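PDB 4NHB: TRAP dicarboxylate transporter-DctP subunit from Desulfovibrio desulfuricans subsp. desulfuricans, which binds sn-glycerol-3-phosphate and probably delivers it, as the periplasmic solute-binding subunit, to a TRAP membrane transporter. Local coordinates for residues 50-56 and 258-264; 79-83 and 137-141; 120-126 and 326-331. One frame throughout, in Å; residues are numbered along the deposited sequence.

Interaction 1 of 3, residues 50-56 and 258-264; sequences FGKYLKE and IEEAAKR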
loop_
_atom_site.group_PDB
_atom_site.type_symbol
_atom_site.label_atom_id
_atom_site.label_comp_id
_atom_site.label_asym_id
_atom_site.label_seq_id
_atom_site.Cartn_x
_atom_site.Cartn_y
_atom_site.Cartn_z
ATOM N N PHE A 50 6.369 6.803 -13.385
ATOM C CA PHE A 50 6.669 8.169 -12.942
ATOM C C PHE A 50 7.969 8.675 -13.528
ATOM O O PHE A 50 8.075 9.851 -13.927
ATOM C CB PHE A 50 6.769 8.266 -11.431
ATOM C CG PHE A 50 7.404 9.540 -10.943
ATOM C CD1 PHE A 50 6.632 10.657 -10.686
ATOM C CD2 PHE A 50 8.767 9.610 -10.735
ATOM C CE1 PHE A 50 7.198 11.836 -10.210
ATOM C CE2 PHE A 50 9.347 10.796 -10.286
ATOM C CZ PHE A 50 8.560 11.898 -10.006
ATOM N N GLY A 51 8.957 7.789 -13.555
ATOM C CA GLY A 51 10.277 8.134 -14.042
ATOM C C GLY A 51 10.217 8.435 -15.528
ATOM O O GLY A 51 10.757 9.457 -15.997
ATOM N N LYS A 52 9.547 7.547 -16.256
ATOM C CA LYS A 52 9.363 7.707 -17.695
ATOM C C LYS A 52 8.650 9.009 -18.052
ATOM O O LYS A 52 9.084 9.750 -18.933
ATOM C CB LYS A 52 8.578 6.524 -18.263
ATOM C CG LYS A 52 8.438 6.531 -19.802
ATOM C CD LYS A 52 7.539 5.409 -20.252
ATOM C CE LYS A 52 6.048 5.755 -20.037
ATOM N NZ LYS A 52 5.115 4.628 -20.397
ATOM N N TYR A 53 7.546 9.273 -17.374
ATOM C CA TYR A 53 6.772 10.480 -17.597
ATOM C C TYR A 53 7.562 11.757 -17.242
ATOM O O TYR A 53 7.506 12.763 -17.957
ATOM C CB TYR A 53 5.493 10.406 -16.778
ATOM C CG TYR A 53 4.442 9.438 -17.284
ATOM C CD1 TYR A 53 4.210 9.269 -18.637
ATOM C CD2 TYR A 53 3.633 8.723 -16.393
ATOM C CE1 TYR A 53 3.238 8.398 -19.096
ATOM C CE2 TYR A 53 2.659 7.861 -16.838
ATOM C CZ TYR A 53 2.448 7.697 -18.196
ATOM O OH TYR A 53 1.475 6.823 -18.653
ATOM N N LEU A 54 8.310 11.728 -16.151
ATOM C CA LEU A 54 9.009 12.933 -15.699
ATOM C C LEU A 54 10.148 13.334 -16.625
ATOM O O LEU A 54 10.449 14.530 -16.797
ATOM C CB LEU A 54 9.580 12.725 -14.304
ATOM C CG LEU A 54 10.370 13.934 -13.809
ATOM C CD1 LEU A 54 9.461 15.172 -13.855
ATOM C CD2 LEU A 54 10.965 13.665 -12.407
ATOM N N LYS A 55 10.808 12.330 -17.185
ATOM C CA LYS A 55 11.852 12.560 -18.157
ATOM C C LYS A 55 11.250 13.194 -19.391
ATOM O O LYS A 55 11.774 14.173 -19.911
ATOM C CB LYS A 55 12.476 11.241 -18.562
ATOM C CG LYS A 55 13.875 11.367 -19.064
ATOM C CD LYS A 55 14.270 10.205 -19.958
ATOM C CE LYS A 55 15.748 9.873 -19.792
ATOM N NZ LYS A 55 16.622 11.093 -19.723
ATOM N N GLU A 56 10.152 12.591 -19.849
ATOM C CA GLU A 56 9.317 13.094 -20.943
ATOM C C GLU A 56 9.018 14.583 -20.724
ATOM O O GLU A 56 9.506 15.424 -21.465
ATOM C CB GLU A 56 7.996 12.291 -20.995
ATOM C CG GLU A 56 7.547 11.721 -22.360
ATOM C CD GLU A 56 6.266 10.843 -22.246
ATOM O OE1 GLU A 56 5.163 11.367 -21.975
ATOM O OE2 GLU A 56 6.359 9.617 -22.413
ATOM N N ILE A 258 6.766 17.137 -12.045
ATOM C CA ILE A 258 6.814 16.077 -11.021
ATOM C C ILE A 258 5.383 15.667 -10.653
ATOM O O ILE A 258 5.034 14.487 -10.674
ATOM C CB ILE A 258 7.564 16.553 -9.766
ATOM C CG1 ILE A 258 9.062 16.588 -10.033
ATOM C CG2 ILE A 258 7.311 15.626 -8.584
ATOM C CD1 ILE A 258 9.868 17.099 -8.865
ATOM N N GLU A 259 4.563 16.665 -10.330
ATOM C CA GLU A 259 3.161 16.477 -9.996
ATOM C C GLU A 259 2.343 15.799 -11.106
ATOM O O GLU A 259 1.521 14.925 -10.841
ATOM C CB GLU A 259 2.539 17.836 -9.684
ATOM C CG GLU A 259 2.838 18.383 -8.286
ATOM C CD GLU A 259 2.567 19.885 -8.224
ATOM O OE1 GLU A 259 2.538 20.429 -7.110
ATOM O OE2 GLU A 259 2.351 20.514 -9.294
ATOM N N GLU A 260 2.539 16.229 -12.344
ATOM C CA GLU A 260 1.855 15.608 -13.470
ATOM C C GLU A 260 2.311 14.168 -13.677
ATOM O O GLU A 260 1.493 13.263 -13.906
ATOM C CB GLU A 260 2.104 16.421 -14.752
ATOM N N ALA A 261 3.618 13.939 -13.623
ATOM C CA ALA A 261 4.147 12.570 -13.710
ATOM C C ALA A 261 3.602 11.668 -12.598
ATOM O O ALA A 261 3.243 10.515 -12.858
ATOM C CB ALA A 261 5.646 12.577 -13.705
ATOM N N ALA A 262 3.473 12.195 -11.386
ATOM C CA ALA A 262 2.886 11.396 -10.284
ATOM C C ALA A 262 1.421 11.100 -10.553
ATOM O O ALA A 262 0.951 9.983 -10.303
ATOM C CB ALA A 262 3.040 12.083 -8.954
ATOM N N LYS A 263 0.695 12.071 -11.101
ATOM C CA LYS A 263 -0.723 11.877 -11.339
ATOM C C LYS A 263 -0.918 10.848 -12.446
ATOM O O LYS A 263 -1.719 9.917 -12.319
ATOM C CB LYS A 263 -1.408 13.194 -11.708
ATOM C CG LYS A 263 -2.905 13.079 -12.067
ATOM C CD LYS A 263 -3.705 12.167 -11.086
ATOM C CE LYS A 263 -5.185 12.602 -10.916
ATOM N NZ LYS A 263 -6.199 11.663 -11.509
ATOM N N ARG A 264 -0.192 11.011 -13.537
ATOM C CA ARG A 264 -0.320 10.083 -14.664
ATOM C C ARG A 264 0.035 8.633 -14.266
ATOM O O ARG A 264 -0.658 7.687 -14.637
ATOM C CB ARG A 264 0.543 10.527 -15.856
ATOM C CG ARG A 264 0.321 11.957 -16.336
ATOM C CD ARG A 264 -0.368 12.043 -17.718
ATOM N NE ARG A 264 0.290 11.303 -18.808
ATOM C CZ ARG A 264 1.207 11.802 -19.651
ATOM N NH1 ARG A 264 1.640 13.048 -19.534
ATOM N NH2 ARG A 264 1.724 11.026 -20.604
HETATM O O HOH W 1 -0.248 8.923 -19.549
#

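Interaction 2 of 3, residues 79-83 and 137-141; sequences IAATR and KSGLR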
loop_
_atom_site.group_PDB
_atom_site.type_symbol
_atom_site.label_atom_id
_atom_site.label_comp_id
_atom_site.label_asym_id
_atom_site.label_seq_id
_atom_site.Cartn_x
_atom_site.Cartn_y
_atom_site.Cartn_z
ATOM N N ILE A 79 12.449 5.491 4.348
ATOM C CA ILE A 79 11.598 6.648 4.714
ATOM C C ILE A 79 12.506 7.707 5.371
ATOM O O ILE A 79 12.567 8.870 4.958
ATOM C CB ILE A 79 10.421 6.238 5.640
ATOM C CG1 ILE A 79 9.351 5.513 4.811
ATOM C CG2 ILE A 79 9.814 7.464 6.306
ATOM C CD1 ILE A 79 8.372 4.588 5.598
ATOM N N ALA A 80 13.307 7.249 6.323
ATOM C CA ALA A 80 14.206 8.136 7.060
ATOM C C ALA A 80 15.183 8.773 6.109
ATOM O O ALA A 80 15.442 9.956 6.216
ATOM C CB ALA A 80 14.954 7.348 8.132
ATOM N N ALA A 81 15.723 7.996 5.168
ATOM C CA ALA A 81 16.666 8.546 4.202
ATOM C C ALA A 81 15.995 9.582 3.315
ATOM O O ALA A 81 16.656 10.532 2.852
ATOM C CB ALA A 81 17.271 7.457 3.342
ATOM N N THR A 82 14.699 9.409 3.058
ATOM C CA THR A 82 14.029 10.347 2.179
ATOM C C THR A 82 13.732 11.611 2.977
ATOM O O THR A 82 13.811 12.712 2.434
ATOM C CB THR A 82 12.753 9.794 1.534
ATOM O OG1 THR A 82 13.013 8.525 0.897
ATOM C CG2 THR A 82 12.257 10.754 0.475
ATOM N N ARG A 83 13.414 11.443 4.257
ATOM C CA ARG A 83 13.149 12.586 5.129
ATOM C C ARG A 83 14.405 13.425 5.213
ATOM O O ARG A 83 14.350 14.643 5.169
ATOM C CB ARG A 83 12.703 12.147 6.516
ATOM C CG ARG A 83 11.312 11.528 6.493
ATOM C CD ARG A 83 10.867 11.119 7.868
ATOM N NE ARG A 83 10.589 12.291 8.725
ATOM C CZ ARG A 83 10.473 12.230 10.050
ATOM N NH1 ARG A 83 10.627 11.076 10.678
ATOM N NH2 ARG A 83 10.203 13.327 10.758
ATOM N N LYS A 137 4.763 17.547 9.699
ATOM C CA LYS A 137 5.284 16.542 10.623
ATOM C C LYS A 137 6.460 15.721 10.065
ATOM O O LYS A 137 7.298 15.205 10.825
ATOM C CB LYS A 137 4.177 15.566 11.011
ATOM C CG LYS A 137 3.059 16.142 11.857
ATOM C CD LYS A 137 2.344 15.013 12.576
ATOM C CE LYS A 137 0.902 15.364 12.902
ATOM N NZ LYS A 137 0.251 14.275 13.691
ATOM N N SER A 138 6.516 15.577 8.741
ATOM C CA SER A 138 7.351 14.535 8.151
ATOM C C SER A 138 8.511 15.050 7.310
ATOM O O SER A 138 9.523 14.388 7.184
ATOM C CB SER A 138 6.475 13.618 7.278
ATOM O OG SER A 138 5.892 14.358 6.214
ATOM N N GLY A 139 8.353 16.219 6.713
ATOM C CA GLY A 139 9.327 16.694 5.748
ATOM C C GLY A 139 9.092 16.071 4.381
ATOM O O GLY A 139 9.896 16.276 3.480
ATOM N N LEU A 140 7.981 15.327 4.231
ATOM C CA LEU A 140 7.632 14.680 2.965
ATOM C C LEU A 140 6.325 15.229 2.401
ATOM O O LEU A 140 5.424 15.622 3.140
ATOM C CB LEU A 140 7.478 13.162 3.137
ATOM C CG LEU A 140 8.683 12.418 3.737
ATOM C CD1 LEU A 140 8.369 10.990 3.992
ATOM C CD2 LEU A 140 9.867 12.508 2.849
ATOM N N ARG A 141 6.227 15.206 1.084
ATOM C CA ARG A 141 5.037 15.620 0.384
ATOM C C ARG A 141 4.509 14.385 -0.303
ATOM O O ARG A 141 5.238 13.726 -1.041
ATOM C CB ARG A 141 5.415 16.662 -0.640
ATOM C CG ARG A 141 4.301 17.376 -1.356
ATOM C CD ARG A 141 4.981 18.496 -2.169
ATOM N NE ARG A 141 4.079 19.439 -2.805
ATOM C CZ ARG A 141 3.746 20.623 -2.299
ATOM N NH1 ARG A 141 4.223 21.019 -1.129
ATOM N NH2 ARG A 141 2.921 21.410 -2.968
#

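Interaction 3 of 3, residues 120-126 and 326-331; sequences RAMEGKT and SADSYR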
loop_
_atom_site.group_PDB
_atom_site.type_symbol
_atom_site.label_atom_id
_atom_site.label_comp_id
_atom_site.label_asym_id
_atom_site.label_seq_id
_atom_site.Cartn_x
_atom_site.Cartn_y
_atom_site.Cartn_z
ATOM N N ARG A 120 -12.327 7.488 -6.185
ATOM C CA ARG A 120 -13.025 8.734 -5.935
ATOM C C ARG A 120 -12.551 9.373 -4.632
ATOM O O ARG A 120 -12.246 10.556 -4.598
ATOM C CB ARG A 120 -14.538 8.541 -5.905
ATOM C CG ARG A 120 -15.121 8.147 -7.244
ATOM C CD ARG A 120 -16.648 8.217 -7.265
ATOM N NE ARG A 120 -17.340 7.272 -6.375
ATOM C CZ ARG A 120 -17.615 6.002 -6.667
ATOM N NH1 ARG A 120 -17.241 5.471 -7.825
ATOM N NH2 ARG A 120 -18.264 5.254 -5.800
ATOM N N ALA A 121 -12.475 8.602 -3.557
ATOM C CA ALA A 121 -12.059 9.161 -2.266
ATOM C C ALA A 121 -10.607 9.607 -2.300
ATOM O O ALA A 121 -10.237 10.656 -1.765
ATOM C CB ALA A 121 -12.258 8.138 -1.132
ATOM N N MET A 122 -9.761 8.802 -2.912
ATOM C CA MET A 122 -8.344 9.078 -2.851
ATOM C C MET A 122 -7.935 10.243 -3.768
ATOM O O MET A 122 -6.889 10.855 -3.567
ATOM C CB MET A 122 -7.546 7.835 -3.208
ATOM C CG MET A 122 -7.638 6.740 -2.167
ATOM S SD MET A 122 -6.853 7.240 -0.636
ATOM C CE MET A 122 -7.985 6.565 0.564
ATOM N N GLU A 123 -8.760 10.560 -4.758
ATOM C CA GLU A 123 -8.488 11.698 -5.631
ATOM C C GLU A 123 -9.327 12.895 -5.203
ATOM O O GLU A 123 -9.380 13.932 -5.898
ATOM C CB GLU A 123 -8.803 11.336 -7.097
ATOM C CG GLU A 123 -7.828 10.325 -7.683
ATOM C CD GLU A 123 -8.141 9.933 -9.132
ATOM O OE1 GLU A 123 -9.215 10.333 -9.682
ATOM O OE2 GLU A 123 -7.298 9.222 -9.710
ATOM N N GLY A 124 -10.016 12.732 -4.075
ATOM C CA GLY A 124 -10.979 13.703 -3.613
ATOM C C GLY A 124 -10.642 14.149 -2.208
ATOM O O GLY A 124 -9.461 14.209 -1.802
ATOM N N LYS A 125 -11.685 14.429 -1.450
ATOM C CA LYS A 125 -11.556 15.110 -0.177
ATOM C C LYS A 125 -10.948 14.183 0.893
ATOM O O LYS A 125 -10.338 14.649 1.845
ATOM C CB LYS A 125 -12.933 15.606 0.283
ATOM C CG LYS A 125 -12.911 16.559 1.483
ATOM C CD LYS A 125 -12.361 17.957 1.118
ATOM C CE LYS A 125 -12.378 18.926 2.321
ATOM N NZ LYS A 125 -13.613 18.777 3.137
ATOM N N THR A 126 -11.144 12.876 0.748
ATOM C CA THR A 126 -10.671 11.939 1.774
ATOM C C THR A 126 -9.137 12.023 1.902
ATOM O O THR A 126 -8.585 12.106 3.002
ATOM C CB THR A 126 -11.061 10.510 1.460
ATOM O OG1 THR A 126 -12.485 10.409 1.311
ATOM C CG2 THR A 126 -10.613 9.597 2.595
ATOM N N SER A 326 -16.108 11.588 4.772
ATOM C CA SER A 326 -15.770 11.961 3.396
ATOM C C SER A 326 -15.732 10.729 2.509
ATOM O O SER A 326 -16.178 10.774 1.357
ATOM C CB SER A 326 -14.446 12.731 3.289
ATOM O OG SER A 326 -13.327 11.971 3.742
ATOM N N ALA A 327 -15.204 9.618 3.030
ATOM C CA ALA A 327 -15.128 8.404 2.233
ATOM C C ALA A 327 -16.519 7.930 1.910
ATOM O O ALA A 327 -16.798 7.540 0.766
ATOM C CB ALA A 327 -14.384 7.320 2.971
ATOM N N ASP A 328 -17.378 7.944 2.927
ATOM C CA ASP A 328 -18.765 7.537 2.733
ATOM C C ASP A 328 -19.487 8.439 1.730
ATOM O O ASP A 328 -20.374 7.984 1.023
ATOM C CB ASP A 328 -19.548 7.519 4.046
ATOM C CG ASP A 328 -21.014 7.156 3.837
ATOM O OD1 ASP A 328 -21.294 5.991 3.461
ATOM O OD2 ASP A 328 -21.893 8.038 4.025
ATOM N N SER A 329 -19.117 9.707 1.655
ATOM C CA SER A 329 -19.787 10.598 0.712
ATOM C C SER A 329 -19.581 10.155 -0.736
ATOM O O SER A 329 -20.383 10.487 -1.607
ATOM C CB SER A 329 -19.349 12.040 0.903
ATOM O OG SER A 329 -18.073 12.303 0.354
ATOM N N TYR A 330 -18.505 9.416 -1.002
ATOM C CA TYR A 330 -18.176 9.009 -2.365
ATOM C C TYR A 330 -18.750 7.637 -2.746
ATOM O O TYR A 330 -18.527 7.128 -3.868
ATOM C CB TYR A 330 -16.658 9.021 -2.597
ATOM C CG TYR A 330 -16.012 10.400 -2.620
ATOM C CD1 TYR A 330 -16.102 11.219 -3.748
ATOM C CD2 TYR A 330 -15.303 10.876 -1.517
ATOM C CE1 TYR A 330 -15.516 12.472 -3.770
ATOM C CE2 TYR A 330 -14.707 12.109 -1.539
ATOM C CZ TYR A 330 -14.824 12.916 -2.670
ATOM O OH TYR A 330 -14.230 14.159 -2.685
ATOM N N ARG A 331 -19.492 7.036 -1.825
ATOM C CA ARG A 331 -19.995 5.683 -2.032
ATOM C C ARG A 331 -21.115 5.706 -3.055
ATOM O O ARG A 331 -21.906 6.656 -3.020
ATOM C CB ARG A 331 -20.482 5.107 -0.699
ATOM C CG ARG A 331 -21.490 3.996 -0.821
ATOM C CD ARG A 331 -21.884 3.460 0.556
ATOM N NE ARG A 331 -20.824 2.600 1.056
ATOM C CZ ARG A 331 -19.922 2.928 1.978
ATOM N NH1 ARG A 331 -19.951 4.108 2.579
ATOM N NH2 ARG A 331 -18.984 2.046 2.304
#

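Interaction 1 of 3, residues 50-56 and 258-264
Arg264 NE and Tyr53 OH share one water where helix 252-286 meets helix 42-57. The water accepts from Arg264 NE at 2.6 Å and gives a weak bond to Tyr53 OH. It lies at the edge of the guanidinium, in its plane. Tyr53 OH is also hydrogen-bonded to Asp268, one turn beyond Arg264 in helix 252-286. The guanidinium itself leans over one face of the Tyr53 ring. This is an off-centre cation-pi contact, with Arg264 CZ 4.4 Å from the centroid of the Tyr53 ring and the two planes turned 46° apart. Arg264 NH2 comes down on the CD1-CE1 side of the ring, while Arg264 CB packs against CD2 and CE2. Bends at chi2 and chi3 fold the arginine back over the ring. Beyond it, Glu56 OE1 makes a long salt bridge of 3.7 Å to Arg264 NH2.

Toward the protein interior the contact turns apolar. Ala261 is the small residue at the centre, with Ala261 CB 3.7 Å from Phe50 CD1 and 3.8 Å from Tyr53 CB. The Phe50 ring turns its edge to the long helix, with Phe50 CE1 3.5 Å from Ile258 O. Its CG stands anti to the backbone N (chi1 166°), which carries the ring across to Ile258 and Ala262. Leu54 CD1 reaches Ile258 CG1. The two segments run roughly antiparallel, at 143°, and their axes come within 8.3 Å. Phe50 and Ile258 continue inward onto Leu240 and Ile242 of strand 235-243. An apolar inner side and a charged, water-bridged outer side thus join the two helices.

Interaction 2 of 3, residues 79-83 and 137-141
The Arg83 guanidinium meets the end of helix 134-138 at its edge, where Ser138 O lies near the plane. Arg83 NE donates to Ser138 O over 2.8 Å, with an angle of 151° at the hydrogen. The fit is not quite flat: Ser138 O sits 17° out of the guanidinium plane, and NE is tilted slightly from the carbonyl plane. Lys137 O approaches the same group obliquely, 3.5 Å from Arg83 NH2. The arginine chain is extended at chi2 and bends at chi3 (70°), which swings NE round to the carbonyl. Arg83 CG also passes 3.4 Å from Ser138 O.

The carbonyl belongs to a helix that is ending. Gly139 is the first residue to leave helical angles, with a positive phi, and strand 140-142 starts directly after it. Ser138 OG accepts from Leu140 N at 3.0 Å, forming an ST turn across this change of direction. The same hydroxyl is also bonded to Phe134 O, one turn back in the helix. The strand then joins the mixed sheet of this periplasmic binding protein fold, beside strand 235-243.

Leu140 carries the apolar half of the contact. Its two methyls divide the work against helix 75-84. Leu140 CD2 rests 3.8 Å from Thr82 CG2, and the two side chains cross at about a right angle. Leu140 CD1 lies 3.9 Å from Arg83 CG, on the aliphatic part of the arginine, and more loosely approaches Ile79 CG2. Thr82 OG1 is turned to Tyr78 O in its own helix, leaving CG2 to meet the leucine. Ile79 touches Gln95, a residue of the sn-glycerol-3-phosphate site.

Interaction 3 of 3, residues 120-126 and 326-331
Tyr330 and Arg120 bury the most surface here. In this periplasmic binding protein fold the C-terminal residues, at the end of helix 320-329, pack on the link between helices 115-122 and 125-131, the second of which has Gly124 at its N-cap position. The Tyr330 ring lies against the end of helix 115-122, with Arg120 O 3.8 Å above the Tyr330 ring plane, over its centre. Ala121 N lies over the same face, nearer the rim. Ala121 CA adds an off-centre CH-pi contact, 4.2 Å from the centroid of the Tyr330 ring.

Arg120 comes back along the tyrosine. Its CB packs on Tyr330 CD1, and a bend at chi3 (-65°) brings the guanidinium side-on to the Tyr330 carbonyl. NE and NH2 both donate to Tyr330 O, which lies in the guanidinium plane. Two bonds to one atom fix the rotation of the group.

Deeper in, Thr126 OG1 donates to Ser326 OG at 3.0 Å. Ser326 OG is in turn bonded to Ile323 O within helix 320-329. At the far end of the ring, Gly124 CA passes 3.4 Å from Tyr330 OH. Tyr330 OH accepts from Lys125 N, at the start of helix 125-131, over 2.8 Å and at 162°.

In the fold
After strand 30-34, helix 42-57 follows; interaction 1 returns helix 252-286 to it and closes a loop of about 200 residues. Interaction 2 is nested inside that loop and joins helix 75-84 to the turn from helix 134-138 into strand 140-142. Interaction 3 crosses both: it starts at 120-126, within each loop, and ends at 326-331, the last modelled residues. It thus ties the C-terminal end to the helices that precede 134-138. Interactions 1 and 3 touch through a weak, long ion pair between Lys263 and Glu123. Interactions 1 and 2 meet in loose packing of Glu259 on Arg141. Interactions 2 and 3 do not touch.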